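Local coordinates for protein ochratoxinase (PDB 4C65) that hydrolyses the amide bond of ochratoxin A as a zinc-dependent amidohydrolase and carboxypeptidase, releasing L-phenylalanine and ochratoxin alpha, at residues G108-R113 and E388-A393; H56-L61 and V411-K416; E272-M277 and I325-T330. All blocks are in the same frame, centred on the assembly; numbering follows the deposited sequence.

Contact 1: G108-R113 and E388-A393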
loop_
_atom_site.group_PDB
_atom_site.type_symbol
_atom_site.label_atom_id
_atom_site.label_comp_id
_atom_site.label_asym_id
_atom_site.label_seq_id
_atom_site.Cartn_x
_atom_site.Cartn_y
_atom_site.Cartn_z
ATOM N N GLY A 108 29.829 -15.144 35.050
ATOM C CA GLY A 108 29.927 -16.585 34.821
ATOM C C GLY A 108 28.784 -17.215 34.030
ATOM O O GLY A 108 28.642 -18.431 33.991
ATOM N N TYR A 109 27.974 -16.404 33.387
ATOM C CA TYR A 109 26.931 -16.915 32.520
ATOM C C TYR A 109 27.454 -17.048 31.088
ATOM O O TYR A 109 27.656 -16.029 30.424
ATOM C CB TYR A 109 25.673 -16.015 32.615
ATOM C CG TYR A 109 24.879 -16.319 33.883
ATOM C CD1 TYR A 109 25.299 -15.829 35.130
ATOM C CD2 TYR A 109 23.750 -17.143 33.834
ATOM C CE1 TYR A 109 24.610 -16.144 36.278
ATOM C CE2 TYR A 109 23.045 -17.448 34.981
ATOM C CZ TYR A 109 23.499 -16.965 36.207
ATOM O OH TYR A 109 22.784 -17.266 37.355
ATOM N N THR A 110 27.689 -18.287 30.656
ATOM C CA THR A 110 28.262 -18.548 29.356
ATOM C C THR A 110 27.232 -18.962 28.292
ATOM O O THR A 110 27.565 -19.097 27.117
ATOM C CB THR A 110 29.386 -19.581 29.454
ATOM O OG1 THR A 110 28.892 -20.799 30.000
ATOM C CG2 THR A 110 30.496 -19.067 30.349
ATOM N N SER A 111 25.990 -19.174 28.712
ATOM C CA SER A 111 24.893 -19.417 27.786
ATOM C C SER A 111 23.615 -18.749 28.272
ATOM O O SER A 111 23.310 -18.769 29.459
ATOM C CB SER A 111 24.649 -20.931 27.574
ATOM O OG SER A 111 25.693 -21.541 26.805
ATOM N N TYR A 112 22.886 -18.186 27.320
ATOM C CA TYR A 112 21.605 -17.572 27.531
ATOM C C TYR A 112 20.609 -18.104 26.480
ATOM O O TYR A 112 20.938 -18.218 25.321
ATOM C CB TYR A 112 21.721 -16.074 27.294
ATOM C CG TYR A 112 22.049 -15.167 28.470
ATOM C CD1 TYR A 112 22.074 -15.621 29.782
ATOM C CD2 TYR A 112 22.250 -13.801 28.245
ATOM C CE1 TYR A 112 22.333 -14.736 30.823
ATOM C CE2 TYR A 112 22.488 -12.928 29.273
ATOM C CZ TYR A 112 22.552 -13.395 30.557
ATOM O OH TYR A 112 22.778 -12.494 31.559
ATOM N N ARG A 113 19.392 -18.430 26.919
ATOM C CA ARG A 113 18.278 -18.634 26.006
ATOM C C ARG A 113 17.395 -17.395 26.005
ATOM O O ARG A 113 16.699 -17.110 26.990
ATOM C CB ARG A 113 17.475 -19.891 26.364
ATOM C CG ARG A 113 16.507 -20.314 25.257
ATOM C CD ARG A 113 15.726 -21.562 25.615
ATOM N NE ARG A 113 14.888 -21.362 26.796
ATOM C CZ ARG A 113 13.856 -22.124 27.147
ATOM N NH1 ARG A 113 13.479 -23.163 26.407
ATOM N NH2 ARG A 113 13.174 -21.841 28.248
ATOM N N GLU A 388 31.921 -29.004 25.732
ATOM C CA GLU A 388 32.467 -27.689 25.397
ATOM C C GLU A 388 33.086 -27.037 26.631
ATOM O O GLU A 388 32.556 -27.138 27.732
ATOM C CB GLU A 388 31.399 -26.765 24.819
ATOM C CG GLU A 388 30.818 -27.240 23.514
ATOM C CD GLU A 388 30.504 -26.132 22.531
ATOM O OE1 GLU A 388 30.029 -25.009 22.908
ATOM O OE2 GLU A 388 30.748 -26.395 21.339
ATOM N N ALA A 389 34.209 -26.360 26.428
ATOM C CA ALA A 389 34.972 -25.744 27.517
ATOM C C ALA A 389 34.375 -24.412 27.929
ATOM O O ALA A 389 34.975 -23.368 27.740
ATOM C CB ALA A 389 36.433 -25.593 27.111
ATOM N N ASP A 390 33.166 -24.480 28.483
ATOM C CA ASP A 390 32.499 -23.347 29.135
ATOM C C ASP A 390 32.612 -23.603 30.648
ATOM O O ASP A 390 31.936 -24.490 31.193
ATOM C CB ASP A 390 31.033 -23.271 28.731
ATOM C CG ASP A 390 30.834 -22.885 27.284
ATOM O OD1 ASP A 390 31.842 -22.827 26.533
ATOM O OD2 ASP A 390 29.690 -22.589 26.905
ATOM N N VAL A 391 33.538 -22.892 31.296
ATOM C CA VAL A 391 34.020 -23.284 32.619
ATOM C C VAL A 391 34.210 -22.028 33.412
ATOM O O VAL A 391 34.746 -21.042 32.895
ATOM C CB VAL A 391 35.368 -24.060 32.524
ATOM C CG1 VAL A 391 35.841 -24.519 33.898
ATOM C CG2 VAL A 391 35.249 -25.254 31.594
ATOM N N ILE A 392 33.766 -22.041 34.661
ATOM C CA ILE A 392 34.012 -20.897 35.531
ATOM C C ILE A 392 34.664 -21.312 36.847
ATOM O O ILE A 392 34.446 -22.426 37.346
ATOM C CB ILE A 392 32.731 -20.075 35.791
ATOM C CG1 ILE A 392 31.655 -20.900 36.512
ATOM C CG2 ILE A 392 32.195 -19.533 34.480
ATOM C CD1 ILE A 392 30.480 -20.082 37.025
ATOM N N ALA A 393 35.457 -20.400 37.389
ATOM C CA ALA A 393 36.094 -20.614 38.674
ATOM C C ALA A 393 35.531 -19.652 39.685
ATOM O O ALA A 393 35.260 -18.492 39.372
ATOM C CB ALA A 393 37.598 -20.447 38.575
HETATM O O HOH W 1 27.640 -22.356 28.619
#

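Contact 2: H56-L61 and V411-K416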
loop_
_atom_site.group_PDB
_atom_site.type_symbol
_atom_site.label_atom_id
_atom_site.label_comp_id
_atom_site.label_asym_id
_atom_site.label_seq_id
_atom_site.Cartn_x
_atom_site.Cartn_y
_atom_site.Cartn_z
ATOM N N HIS A 56 46.333 -23.074 35.920
ATOM C CA HIS A 56 45.647 -22.268 36.918
ATOM C C HIS A 56 45.339 -23.111 38.120
ATOM O O HIS A 56 45.109 -24.316 37.984
ATOM C CB HIS A 56 44.347 -21.711 36.336
ATOM C CG HIS A 56 44.567 -20.856 35.138
ATOM N ND1 HIS A 56 44.825 -19.508 35.226
ATOM C CD2 HIS A 56 44.628 -21.171 33.827
ATOM C CE1 HIS A 56 45.000 -19.019 34.011
ATOM N NE2 HIS A 56 44.891 -20.010 33.147
ATOM N N ARG A 57 45.277 -22.468 39.278
ATOM C CA ARG A 57 44.890 -23.126 40.506
ATOM C C ARG A 57 43.796 -22.332 41.150
ATOM O O ARG A 57 44.000 -21.194 41.506
ATOM C CB ARG A 57 46.112 -23.226 41.429
ATOM C CG ARG A 57 46.961 -24.396 41.011
ATOM C CD ARG A 57 48.237 -24.534 41.778
ATOM N NE ARG A 57 49.197 -25.331 40.996
ATOM C CZ ARG A 57 49.191 -26.663 40.938
ATOM N NH1 ARG A 57 48.296 -27.391 41.621
ATOM N NH2 ARG A 57 50.089 -27.293 40.196
ATOM N N VAL A 58 42.628 -22.940 41.313
ATOM C CA VAL A 58 41.464 -22.243 41.828
ATOM C C VAL A 58 40.767 -23.076 42.897
ATOM O O VAL A 58 40.857 -24.297 42.886
ATOM C CB VAL A 58 40.448 -21.925 40.687
ATOM C CG1 VAL A 58 41.118 -21.106 39.598
ATOM C CG2 VAL A 58 39.854 -23.197 40.096
ATOM N N PRO A 59 40.054 -22.413 43.815
ATOM C CA PRO A 59 39.381 -23.162 44.884
ATOM C C PRO A 59 38.217 -23.987 44.381
ATOM O O PRO A 59 38.055 -25.124 44.803
ATOM C CB PRO A 59 38.878 -22.070 45.845
ATOM C CG PRO A 59 39.593 -20.818 45.461
ATOM C CD PRO A 59 39.963 -20.958 44.006
ATOM N N VAL A 60 37.422 -23.424 43.474
ATOM C CA VAL A 60 36.216 -24.088 42.980
ATOM C C VAL A 60 36.087 -23.949 41.475
ATOM O O VAL A 60 36.210 -22.850 40.940
ATOM C CB VAL A 60 34.939 -23.512 43.646
ATOM C CG1 VAL A 60 33.688 -24.177 43.096
ATOM C CG2 VAL A 60 35.012 -23.701 45.155
ATOM N N LEU A 61 35.776 -25.062 40.817
ATOM C CA LEU A 61 35.546 -25.073 39.388
ATOM C C LEU A 61 34.204 -25.735 39.071
ATOM O O LEU A 61 33.826 -26.729 39.715
ATOM C CB LEU A 61 36.663 -25.828 38.686
ATOM C CG LEU A 61 36.871 -25.533 37.212
ATOM C CD1 LEU A 61 37.509 -24.166 36.994
ATOM C CD2 LEU A 61 37.734 -26.624 36.579
ATOM N N VAL A 411 33.314 -14.828 41.033
ATOM C CA VAL A 411 33.648 -15.534 39.807
ATOM C C VAL A 411 34.972 -14.988 39.278
ATOM O O VAL A 411 35.015 -13.921 38.689
ATOM C CB VAL A 411 32.548 -15.355 38.742
ATOM C CG1 VAL A 411 32.883 -16.126 37.478
ATOM C CG2 VAL A 411 31.209 -15.805 39.298
ATOM N N THR A 412 36.054 -15.726 39.468
ATOM C CA THR A 412 37.388 -15.195 39.178
ATOM C C THR A 412 37.829 -15.475 37.764
ATOM O O THR A 412 38.631 -14.719 37.220
ATOM C CB THR A 412 38.451 -15.781 40.125
ATOM O OG1 THR A 412 38.464 -17.210 40.013
ATOM C CG2 THR A 412 38.156 -15.399 41.543
ATOM N N HIS A 413 37.364 -16.597 37.200
ATOM C CA HIS A 413 37.799 -17.043 35.873
ATOM C C HIS A 413 36.598 -17.434 35.066
ATOM O O HIS A 413 35.725 -18.149 35.570
ATOM C CB HIS A 413 38.709 -18.267 35.942
ATOM C CG HIS A 413 40.023 -18.019 36.600
ATOM N ND1 HIS A 413 40.152 -17.832 37.957
ATOM C CD2 HIS A 413 41.273 -17.959 36.088
ATOM C CE1 HIS A 413 41.427 -17.647 38.250
ATOM N NE2 HIS A 413 42.125 -17.715 37.133
ATOM N N VAL A 414 36.564 -17.008 33.809
ATOM C CA VAL A 414 35.507 -17.422 32.880
ATOM C C VAL A 414 36.088 -17.868 31.533
ATOM O O VAL A 414 36.673 -17.074 30.813
ATOM C CB VAL A 414 34.469 -16.304 32.660
ATOM C CG1 VAL A 414 33.374 -16.760 31.694
ATOM C CG2 VAL A 414 33.859 -15.882 33.992
ATOM N N TRP A 415 35.920 -19.154 31.226
ATOM C CA TRP A 415 36.223 -19.716 29.924
ATOM C C TRP A 415 34.923 -19.968 29.145
ATOM O O TRP A 415 33.981 -20.558 29.672
ATOM C CB TRP A 415 36.935 -21.068 30.056
ATOM C CG TRP A 415 38.336 -20.998 30.501
ATOM C CD1 TRP A 415 39.442 -20.845 29.712
ATOM C CD2 TRP A 415 38.801 -21.061 31.843
ATOM N NE1 TRP A 415 40.569 -20.833 30.486
ATOM C CE2 TRP A 415 40.203 -20.970 31.800
ATOM C CE3 TRP A 415 38.170 -21.179 33.081
ATOM C CZ2 TRP A 415 40.987 -20.991 32.954
ATOM C CZ3 TRP A 415 38.940 -21.206 34.215
ATOM C CH2 TRP A 415 40.332 -21.107 34.151
ATOM N N LYS A 416 34.886 -19.496 27.900
ATOM C CA LYS A 416 33.811 -19.819 26.960
ATOM C C LYS A 416 34.449 -20.371 25.702
ATOM O O LYS A 416 35.263 -19.705 25.066
ATOM C CB LYS A 416 32.986 -18.587 26.622
ATOM C CG LYS A 416 31.765 -18.932 25.780
ATOM C CD LYS A 416 31.002 -17.718 25.271
ATOM C CE LYS A 416 31.556 -17.127 23.985
ATOM N NZ LYS A 416 30.471 -16.448 23.249
#

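Contact 3: E272-M277 and I325-T330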
loop_
_atom_site.group_PDB
_atom_site.type_symbol
_atom_site.label_atom_id
_atom_site.label_comp_id
_atom_site.label_asym_id
_atom_site.label_seq_id
_atom_site.Cartn_x
_atom_site.Cartn_y
_atom_site.Cartn_z
ATOM N N GLU A 272 -1.079 -34.013 37.691
ATOM C CA GLU A 272 -1.271 -34.469 36.323
ATOM C C GLU A 272 -0.218 -33.897 35.363
ATOM O O GLU A 272 0.334 -34.630 34.545
ATOM C CB GLU A 272 -2.682 -34.108 35.839
ATOM C CG GLU A 272 -2.904 -34.350 34.352
ATOM C CD GLU A 272 -4.346 -34.177 33.914
ATOM O OE1 GLU A 272 -5.157 -33.597 34.676
ATOM O OE2 GLU A 272 -4.662 -34.612 32.793
ATOM N N VAL A 273 0.063 -32.592 35.481
ATOM C CA VAL A 273 1.087 -31.908 34.680
ATOM C C VAL A 273 2.503 -32.464 34.926
ATOM O O VAL A 273 3.240 -32.725 33.977
ATOM C CB VAL A 273 1.110 -30.402 34.986
ATOM C CG1 VAL A 273 2.241 -29.719 34.243
ATOM C CG2 VAL A 273 -0.217 -29.762 34.604
ATOM N N TRP A 274 2.871 -32.645 36.191
ATOM C CA TRP A 274 4.206 -33.142 36.524
ATOM C C TRP A 274 4.450 -34.504 35.875
ATOM O O TRP A 274 5.484 -34.716 35.229
ATOM C CB TRP A 274 4.421 -33.235 38.036
ATOM C CG TRP A 274 4.089 -31.968 38.792
ATOM C CD1 TRP A 274 4.289 -30.693 38.372
ATOM C CD2 TRP A 274 3.516 -31.872 40.108
ATOM N NE1 TRP A 274 3.873 -29.804 39.339
ATOM C CE2 TRP A 274 3.392 -30.504 40.411
ATOM C CE3 TRP A 274 3.082 -32.812 41.046
ATOM C CZ2 TRP A 274 2.834 -30.052 41.603
ATOM C CZ3 TRP A 274 2.551 -32.358 42.258
ATOM C CH2 TRP A 274 2.432 -30.992 42.523
ATOM N N GLU A 275 3.491 -35.410 36.021
ATOM C CA GLU A 275 3.594 -36.738 35.422
ATOM C C GLU A 275 3.709 -36.681 33.908
ATOM O O GLU A 275 4.545 -37.373 33.326
ATOM C CB GLU A 275 2.388 -37.611 35.813
ATOM C CG GLU A 275 2.413 -38.028 37.273
ATOM C CD GLU A 275 3.790 -38.524 37.692
ATOM O OE1 GLU A 275 4.310 -39.439 37.010
ATOM O OE2 GLU A 275 4.372 -37.975 38.672
ATOM N N LEU A 276 2.868 -35.865 33.270
ATOM C CA LEU A 276 2.941 -35.687 31.831
ATOM C C LEU A 276 4.302 -35.167 31.399
ATOM O O LEU A 276 4.842 -35.610 30.372
ATOM C CB LEU A 276 1.851 -34.734 31.306
ATOM C CG LEU A 276 0.488 -35.360 31.032
ATOM C CD1 LEU A 276 -0.539 -34.271 30.722
ATOM C CD2 LEU A 276 0.550 -36.347 29.879
ATOM N N MET A 277 4.840 -34.212 32.142
ATOM C CA MET A 277 6.106 -33.600 31.765
ATOM C C MET A 277 7.264 -34.585 31.900
ATOM O O MET A 277 8.207 -34.564 31.105
ATOM C CB MET A 277 6.362 -32.351 32.601
ATOM C CG MET A 277 5.456 -31.177 32.235
ATOM S SD MET A 277 5.739 -29.753 33.293
ATOM C CE MET A 277 7.228 -29.081 32.538
ATOM N N ILE A 325 9.565 -30.254 41.584
ATOM C CA ILE A 325 10.878 -30.646 42.096
ATOM C C ILE A 325 10.735 -31.979 42.827
ATOM O O ILE A 325 11.499 -32.900 42.576
ATOM C CB ILE A 325 11.467 -29.566 43.027
ATOM C CG1 ILE A 325 11.887 -28.353 42.198
ATOM C CG2 ILE A 325 12.663 -30.102 43.823
ATOM C CD1 ILE A 325 12.022 -27.069 42.994
ATOM N N LYS A 326 9.732 -32.052 43.705
ATOM C CA LYS A 326 9.451 -33.226 44.522
ATOM C C LYS A 326 9.109 -34.422 43.619
ATOM O O LYS A 326 9.549 -35.540 43.875
ATOM C CB LYS A 326 8.335 -32.894 45.568
ATOM C CG LYS A 326 8.877 -32.598 46.945
ATOM C CD LYS A 326 7.778 -32.804 47.993
ATOM C CE LYS A 326 8.066 -32.149 49.389
ATOM N NZ LYS A 326 7.904 -30.659 49.347
ATOM N N ALA A 327 8.396 -34.185 42.527
ATOM C CA ALA A 327 7.986 -35.276 41.640
ATOM C C ALA A 327 9.078 -35.719 40.673
ATOM O O ALA A 327 8.915 -36.707 39.968
ATOM C CB ALA A 327 6.749 -34.871 40.859
ATOM N N GLY A 328 10.183 -35.000 40.624
ATOM C CA GLY A 328 11.304 -35.390 39.773
ATOM C C GLY A 328 11.180 -34.970 38.316
ATOM O O GLY A 328 11.815 -35.547 37.454
ATOM N N VAL A 329 10.379 -33.935 38.043
ATOM C CA VAL A 329 10.350 -33.269 36.716
ATOM C C VAL A 329 11.703 -32.646 36.455
ATOM O O VAL A 329 12.316 -32.104 37.373
ATOM C CB VAL A 329 9.289 -32.152 36.670
ATOM C CG1 VAL A 329 9.238 -31.498 35.290
ATOM C CG2 VAL A 329 7.913 -32.698 37.054
ATOM N N THR A 330 12.178 -32.739 35.223
ATOM C CA THR A 330 13.453 -32.153 34.865
ATOM C C THR A 330 13.343 -30.618 34.807
ATOM O O THR A 330 12.501 -30.081 34.082
ATOM C CB THR A 330 13.908 -32.642 33.496
ATOM O OG1 THR A 330 13.957 -34.059 33.496
ATOM C CG2 THR A 330 15.276 -32.087 33.161
HETATM O O HOH W 2 10.696 -33.594 32.778
#

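Contact 1: G108-R113 and E388-A393
Asp390 and Thr110 lie side by side across this buried contact, their side chains running past one another in opposite directions. Asp390 CB comes first, 3.5 Å from Thr110 OG1. The carboxylate carbon CG is a little farther from that hydroxyl, and its two oxygens then part company. Asp390 OD1 turns to the backbone N of Gly417, whereas OD2 accepts a hydrogen bond from a water 2.7 Å away. That water also bonds to Ser111 OG at 2.8 Å; its separation of 2.4 Å from Thr110 OG1 is too short to be trusted in detail. At the other end Ile392 brings aliphatic carbons to the backbone of Gly108, with CG2 3.7 Å from Gly108 CA. Here the chain, with phi at 84°, closes a Schellman motif at the end of helix 90-106 and enters strand 109-114. Strand 60-67 pairs with both 109-114 and 391-394, bringing the barrel strand and the later strand together through a common neighbour. With one carboxylate oxygen held by a backbone amide and the other by water, the buried acid has polar partners on both oxygens, and Asp390 reaches Ser111 through one bound water rather than directly.

Contact 2: H56-L61 and V411-K416
An aromatic cluster of His56, His413 and Trp415 fills the gap between strands 54-58 and 411-416, in a region consistent with the small beta-sandwich domain of the amidohydrolase fold. The segment axes pass 9.4 Å apart with their directions at 133°, too far for backbone pairing, so the side chains make the contact. His56 and Trp415 form a T-shaped pair in which the indole presents its edge to the imidazole face: the ring planes stand at 76°, and the centroid of the His56 ring is 5.5 Å from that of the Trp415 six-membered ring. The nearest atoms are His56 CD2 and Trp415 CZ2, 3.7 Å apart. With CG beside its backbone N and anti to the carbonyl carbon (chi1 -60°), His56 also brings ND1 to 3.8 Å from His413 NE2, an oblique approach of two rings.

Val58 adds a CH-pi contact, its CG1 standing over the His413 face at 4.1 Å from the ring centroid. Beyond the corner at Pro59, Leu61 CD1 meets Trp415 CZ3 at 4.3 Å, and Ile10 of strand 7-15 touches both of these side chains. Thr412 and His413 together face Ala393 in a classic beta bulge, which lets these two consecutive residues both turn toward 56-61. Within that bulge the rotation of the His413 ring is fixed by a hydrogen bond in the ring plane, with Thr412 OG1 2.7 Å from His413 ND1.

Contact 3: E272-M277 and I325-T330
Val329 is wedged against helix 271-280 between Trp274 and Met277, and here the contact is at its tightest. Its CG1 lies anti to the backbone N (chi1 -178°), which leaves one methyl for each helix residue. CG2 is 3.6 Å from Trp274 O and 3.7 Å from Trp274 CB, while CG1 reaches Met277 CB at 4.0 Å. The Met277 chain bends at its last torsion (chi3 79°), carrying CE back to within 4.2 Å of Val329 CG1.

Toward the partly exposed side the fit is looser. Ala327 CB meets Trp274 CB at 4.0 Å, and Glu275 OE2 comes no nearer than 4.5 Å to Ala327 CB, its charge being paired with Lys278. Beyond Val329, at Thr330, a water spans the segments, donating to Met277 O at 3.2 Å and accepting from Thr330 N at 3.0 Å.

Gly328, with positive phi, forms the Schellman turn that ends helix 304-327. The contact thus sets helix 271-280, which leads into strand 283-285, against the end of helix 304-327 and the loop leading to strand 331-332; Tyr284 of strand 283-285 touches both Val329 and Met277, and Ile256 of helix 249-258 packs on Met277.

In the fold
Contacts 1 and 2 meet directly, their centres 11 Å apart: strand 391-394 pairs with strand 411-416, with probable backbone bonds from Trp415 N to Val391 O and from Thr412 N to Ala393 O, and Leu61 packs on Val391. Both are buried, yet they differ in chemistry, since contact 1 is a water-bridged carboxylate beside aliphatic packing and contact 2 is mainly aromatic. Contact 3, whose centre is 27 Å from that of contact 1 and 34 Å from that of contact 2, is partly exposed and joins helices on the barrel's outer layer through aliphatic groups. Along the chain the three are nested, 3 within 1 within 2.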